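Local structure of ectonucleotide pyrophosphatase/phosphodiesterase family member 5 (5VEO) at residues Leu238-Thr248 with Lys261-Leu272. The protein probably hydrolyses phosphodiester or pyrophosphate bonds of nucleotide-type substrates as a zinc-dependent ectoenzyme, and binds AMP in this inactive engineered form. The protein carries 1 engineered substitution. Sequence-based numbering, arbitrary orientation.
Sequences LDRYLDKEHYT and KEGKFDEVYDAL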
loop_
_atom_site.group_PDB
_atom_site.type_symbol
_atom_site.label_atom_id
_atom_site.label_comp_id
_atom_site.label_asym_id
_atom_site.label_seq_id
_atom_site.Cartn_x
_atom_site.Cartn_y
_atom_site.Cartn_z
ATOM N N LEU A 238 -8.215 13.696 21.346
ATOM C CA LEU A 238 -9.376 12.919 21.772
ATOM C C LEU A 238 -9.689 13.137 23.241
ATOM O O LEU A 238 -10.861 13.109 23.632
ATOM C CB LEU A 238 -9.153 11.429 21.517
ATOM C CG LEU A 238 -9.048 11.012 20.044
ATOM C CD1 LEU A 238 -8.798 9.523 19.868
ATOM C CD2 LEU A 238 -10.288 11.417 19.274
ATOM N N ASP A 239 -8.671 13.341 24.072
ATOM C CA ASP A 239 -8.965 13.443 25.492
ATOM C C ASP A 239 -9.586 14.785 25.862
ATOM O O ASP A 239 -9.943 14.985 27.034
ATOM C CB ASP A 239 -7.703 13.127 26.310
ATOM C CG ASP A 239 -6.609 14.156 26.172
ATOM O OD1 ASP A 239 -6.728 15.066 25.324
ATOM O OD2 ASP A 239 -5.609 14.031 26.922
ATOM N N ARG A 240 -9.786 15.679 24.893
ATOM C CA ARG A 240 -10.656 16.827 25.113
ATOM C C ARG A 240 -12.126 16.431 25.128
ATOM O O ARG A 240 -12.955 17.187 25.647
ATOM C CB ARG A 240 -10.435 17.883 24.033
ATOM C CG ARG A 240 -9.113 18.661 24.143
ATOM C CD ARG A 240 -9.101 19.905 23.233
ATOM N NE ARG A 240 -10.417 20.551 23.195
ATOM C CZ ARG A 240 -10.742 21.611 22.464
ATOM N NH1 ARG A 240 -9.852 22.195 21.672
ATOM N NH2 ARG A 240 -11.980 22.082 22.533
ATOM N N TYR A 241 -12.461 15.260 24.596
ATOM C CA TYR A 241 -13.838 14.805 24.440
ATOM C C TYR A 241 -14.145 13.507 25.159
ATOM O O TYR A 241 -15.282 13.324 25.606
ATOM C CB TYR A 241 -14.161 14.593 22.954
ATOM C CG TYR A 241 -13.650 15.714 22.091
ATOM C CD1 TYR A 241 -14.253 16.959 22.121
ATOM C CD2 TYR A 241 -12.547 15.536 21.268
ATOM C CE1 TYR A 241 -13.775 18.002 21.356
ATOM C CE2 TYR A 241 -12.072 16.566 20.489
ATOM C CZ TYR A 241 -12.688 17.798 20.537
ATOM O OH TYR A 241 -12.206 18.817 19.756
ATOM N N LEU A 242 -13.175 12.598 25.254
ATOM C CA LEU A 242 -13.397 11.226 25.678
ATOM C C LEU A 242 -12.551 10.913 26.895
ATOM O O LEU A 242 -11.405 11.367 27.006
ATOM C CB LEU A 242 -13.022 10.214 24.583
ATOM C CG LEU A 242 -13.692 10.241 23.218
ATOM C CD1 LEU A 242 -13.099 9.151 22.305
ATOM C CD2 LEU A 242 -15.180 10.053 23.372
ATOM N N ASP A 243 -13.129 10.114 27.788
ATOM C CA ASP A 243 -12.410 9.533 28.907
ATOM C C ASP A 243 -11.606 8.335 28.413
ATOM O O ASP A 243 -12.181 7.343 27.958
ATOM C CB ASP A 243 -13.429 9.133 29.973
ATOM C CG ASP A 243 -12.801 8.515 31.194
ATOM O OD1 ASP A 243 -11.626 8.096 31.134
ATOM O OD2 ASP A 243 -13.522 8.439 32.222
ATOM N N LYS A 244 -10.275 8.429 28.498
ATOM C CA LYS A 244 -9.398 7.388 27.968
ATOM C C LYS A 244 -9.645 6.023 28.598
ATOM O O LYS A 244 -9.297 5.003 27.991
ATOM C CB LYS A 244 -7.938 7.794 28.171
ATOM C CG LYS A 244 -7.517 7.892 29.634
ATOM C CD LYS A 244 -6.111 8.481 29.786
ATOM C CE LYS A 244 -5.702 8.646 31.252
ATOM N NZ LYS A 244 -5.878 7.394 32.040
ATOM N N GLU A 245 -10.228 5.968 29.795
ATOM C CA GLU A 245 -10.514 4.687 30.429
ATOM C C GLU A 245 -11.696 3.963 29.808
ATOM O O GLU A 245 -11.924 2.795 30.134
ATOM C CB GLU A 245 -10.810 4.870 31.920
ATOM C CG GLU A 245 -9.697 5.496 32.722
ATOM C CD GLU A 245 -8.422 4.676 32.705
ATOM O OE1 GLU A 245 -8.512 3.428 32.704
ATOM O OE2 GLU A 245 -7.327 5.284 32.690
ATOM N N HIS A 246 -12.462 4.615 28.943
ATOM C CA HIS A 246 -13.722 4.054 28.485
ATOM C C HIS A 246 -13.666 3.545 27.057
ATOM O O HIS A 246 -14.706 3.174 26.509
ATOM C CB HIS A 246 -14.833 5.087 28.648
ATOM C CG HIS A 246 -15.173 5.361 30.080
ATOM N ND1 HIS A 246 -16.026 6.371 30.468
ATOM C CD2 HIS A 246 -14.769 4.751 31.220
ATOM C CE1 HIS A 246 -16.134 6.372 31.785
ATOM N NE2 HIS A 246 -15.386 5.394 32.264
ATOM N N TYR A 247 -12.487 3.517 26.438
ATOM C CA TYR A 247 -12.351 2.931 25.113
ATOM C C TYR A 247 -10.912 2.482 24.903
ATOM O O TYR A 247 -9.996 2.882 25.628
ATOM C CB TYR A 247 -12.769 3.925 24.025
ATOM C CG TYR A 247 -11.831 5.108 23.884
ATOM C CD1 TYR A 247 -11.899 6.180 24.766
ATOM C CD2 TYR A 247 -10.876 5.149 22.874
ATOM C CE1 TYR A 247 -11.046 7.266 24.650
ATOM C CE2 TYR A 247 -10.017 6.237 22.744
ATOM C CZ TYR A 247 -10.116 7.297 23.628
ATOM O OH TYR A 247 -9.254 8.368 23.516
ATOM N N THR A 248 -10.717 1.647 23.881
ATOM C CA THR A 248 -9.387 1.263 23.424
ATOM C C THR A 248 -9.196 1.817 22.021
ATOM O O THR A 248 -10.075 1.670 21.162
ATOM C CB THR A 248 -9.196 -0.259 23.430
ATOM O OG1 THR A 248 -9.487 -0.777 24.731
ATOM C CG2 THR A 248 -7.756 -0.635 23.060
ATOM N N LYS A 261 -15.323 0.450 25.589
ATOM C CA LYS A 261 -15.523 -0.571 26.603
ATOM C C LYS A 261 -17.003 -0.920 26.689
ATOM O O LYS A 261 -17.874 -0.191 26.208
ATOM C CB LYS A 261 -15.020 -0.089 27.958
ATOM C CG LYS A 261 -13.580 0.343 27.944
ATOM C CD LYS A 261 -12.619 -0.736 28.356
ATOM C CE LYS A 261 -11.251 -0.094 28.519
ATOM N NZ LYS A 261 -10.310 -0.829 29.399
ATOM N N GLU A 262 -17.286 -2.044 27.323
ATOM C CA GLU A 262 -18.666 -2.497 27.454
ATOM C C GLU A 262 -19.533 -1.430 28.111
ATOM O O GLU A 262 -19.168 -0.863 29.145
ATOM C CB GLU A 262 -18.714 -3.774 28.269
ATOM C CG GLU A 262 -20.154 -4.233 28.513
ATOM C CD GLU A 262 -20.255 -5.637 29.054
ATOM O OE1 GLU A 262 -19.194 -6.202 29.407
ATOM O OE2 GLU A 262 -21.399 -6.160 29.120
ATOM N N GLY A 263 -20.679 -1.142 27.497
ATOM C CA GLY A 263 -21.581 -0.126 28.001
ATOM C C GLY A 263 -21.269 1.302 27.605
ATOM O O GLY A 263 -22.093 2.192 27.868
ATOM N N LYS A 264 -20.120 1.563 26.981
ATOM C CA LYS A 264 -19.703 2.931 26.706
ATOM C C LYS A 264 -19.899 3.347 25.259
ATOM O O LYS A 264 -19.471 4.449 24.884
ATOM C CB LYS A 264 -18.236 3.124 27.082
ATOM C CG LYS A 264 -17.895 2.589 28.459
ATOM C CD LYS A 264 -18.708 3.263 29.545
ATOM C CE LYS A 264 -18.337 2.722 30.912
ATOM N NZ LYS A 264 -19.359 3.112 31.914
ATOM N N PHE A 265 -20.546 2.520 24.438
ATOM C CA PHE A 265 -20.704 2.884 23.038
ATOM C C PHE A 265 -21.412 4.229 22.900
ATOM O O PHE A 265 -20.911 5.137 22.235
ATOM C CB PHE A 265 -21.458 1.794 22.281
ATOM C CG PHE A 265 -21.539 2.045 20.818
ATOM C CD1 PHE A 265 -20.615 1.472 19.949
ATOM C CD2 PHE A 265 -22.494 2.903 20.304
ATOM C CE1 PHE A 265 -20.678 1.721 18.599
ATOM C CE2 PHE A 265 -22.553 3.159 18.952
ATOM C CZ PHE A 265 -21.647 2.564 18.098
ATOM N N ASP A 266 -22.582 4.384 23.524
ATOM C CA ASP A 266 -23.306 5.641 23.375
ATOM C C ASP A 266 -22.516 6.800 23.951
ATOM O O ASP A 266 -22.508 7.900 23.382
ATOM C CB ASP A 266 -24.675 5.564 24.053
ATOM C CG ASP A 266 -25.660 4.781 23.247
ATOM O OD1 ASP A 266 -25.402 4.606 22.052
ATOM O OD2 ASP A 266 -26.706 4.370 23.793
ATOM N N GLU A 267 -21.865 6.578 25.091
ATOM C CA GLU A 267 -21.068 7.629 25.697
ATOM C C GLU A 267 -19.997 8.107 24.732
ATOM O O GLU A 267 -19.823 9.314 24.521
ATOM C CB GLU A 267 -20.411 7.122 26.973
ATOM C CG GLU A 267 -19.420 8.120 27.558
ATOM C CD GLU A 267 -18.679 7.590 28.758
ATOM O OE1 GLU A 267 -19.324 6.999 29.647
ATOM O OE2 GLU A 267 -17.446 7.769 28.824
ATOM N N VAL A 268 -19.256 7.161 24.155
ATOM C CA VAL A 268 -18.150 7.499 23.260
ATOM C C VAL A 268 -18.677 8.132 21.987
ATOM O O VAL A 268 -18.180 9.170 21.533
ATOM C CB VAL A 268 -17.318 6.241 22.964
ATOM C CG1 VAL A 268 -16.280 6.514 21.873
ATOM C CG2 VAL A 268 -16.634 5.788 24.221
ATOM N N TYR A 269 -19.692 7.519 21.388
ATOM C CA TYR A 269 -20.229 8.062 20.153
ATOM C C TYR A 269 -20.805 9.461 20.366
ATOM O O TYR A 269 -20.533 10.371 19.577
ATOM C CB TYR A 269 -21.276 7.119 19.568
ATOM C CG TYR A 269 -21.813 7.635 18.266
ATOM C CD1 TYR A 269 -22.969 8.387 18.228
ATOM C CD2 TYR A 269 -21.141 7.403 17.075
ATOM C CE1 TYR A 269 -23.460 8.882 17.039
ATOM C CE2 TYR A 269 -21.620 7.895 15.880
ATOM C CZ TYR A 269 -22.784 8.629 15.868
ATOM O OH TYR A 269 -23.264 9.121 14.682
ATOM N N ASP A 270 -21.605 9.656 21.433
ATOM C CA ASP A 270 -22.259 10.950 21.634
ATOM C C ASP A 270 -21.256 12.047 21.979
ATOM O O ASP A 270 -21.476 13.218 21.637
ATOM C CB ASP A 270 -23.305 10.874 22.748
ATOM C CG ASP A 270 -24.489 10.015 22.386
ATOM O OD1 ASP A 270 -24.654 9.671 21.197
ATOM O OD2 ASP A 270 -25.267 9.692 23.305
ATOM N N ALA A 271 -20.170 11.693 22.672
ATOM C CA ALA A 271 -19.136 12.665 23.003
ATOM C C ALA A 271 -18.321 13.060 21.780
ATOM O O ALA A 271 -17.863 14.201 21.689
ATOM C CB ALA A 271 -18.202 12.098 24.064
ATOM N N LEU A 272 -18.135 12.143 20.836
ATOM C CA LEU A 272 -17.213 12.381 19.731
ATOM C C LEU A 272 -17.903 12.819 18.446
ATOM O O LEU A 272 -17.348 13.648 17.708
ATOM C CB LEU A 272 -16.383 11.115 19.479
ATOM C CG LEU A 272 -15.056 11.334 18.771
ATOM C CD1 LEU A 272 -14.113 12.211 19.600
ATOM C CD2 LEU A 272 -14.414 9.982 18.482
HETATM O O HOH W 1 -15.900 9.333 27.174
#
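His-246 donates from ND1 to OE2 of Glu-267 over 2.6 Å, a nearly straight His-carboxylate bond (168°) that lies close to the ring plane and uses the syn lone pair, although ring and carboxylate planes are turned 62° apart. Glu-267 sets CG anti to its backbone N (chi1 173°) and runs extended from the first turn of helix 265-272 to reach the imidazole. The same OE2 accepts from a water, and the water oxygen accepts from Asp-243 N at 2.9 Å. CE of Lys-264, at the N-cap position, lies over one face of the ring, 4.1 Å from its centroid in a CH-pi contact, while Asp-243 OD2 sits near the rim of the opposite face. Asp-243 OD1 receives the N-H of Glu-245, an Asx turn that shapes the loop leading to strand 247-249. Strand 247-249 is an outer strand of a four-stranded antiparallel sheet, and helix 265-272 packs on that sheet, Val-268 and Leu-272 touching Ile-258 of the adjoining strand 255-260. Were His-246 an alanine, OE2 of Glu-267 would probably keep its water but lose the ring donor, and the Lys-264 chain its CH-pi partner. The backbone O of His-246 accepts from Lys-261 N at 2.9 Å. Further along, Leu-242 CD2 packs 3.7 Å from Ala-271 CB, and CD1 of Leu-272 touches both Leu-238 CD2 (3.9 Å) and Tyr-241 CD2. Tyr-247 points its CB away from the helix segment, and its hydroxyl is hydrogen-bonded to Gln-314.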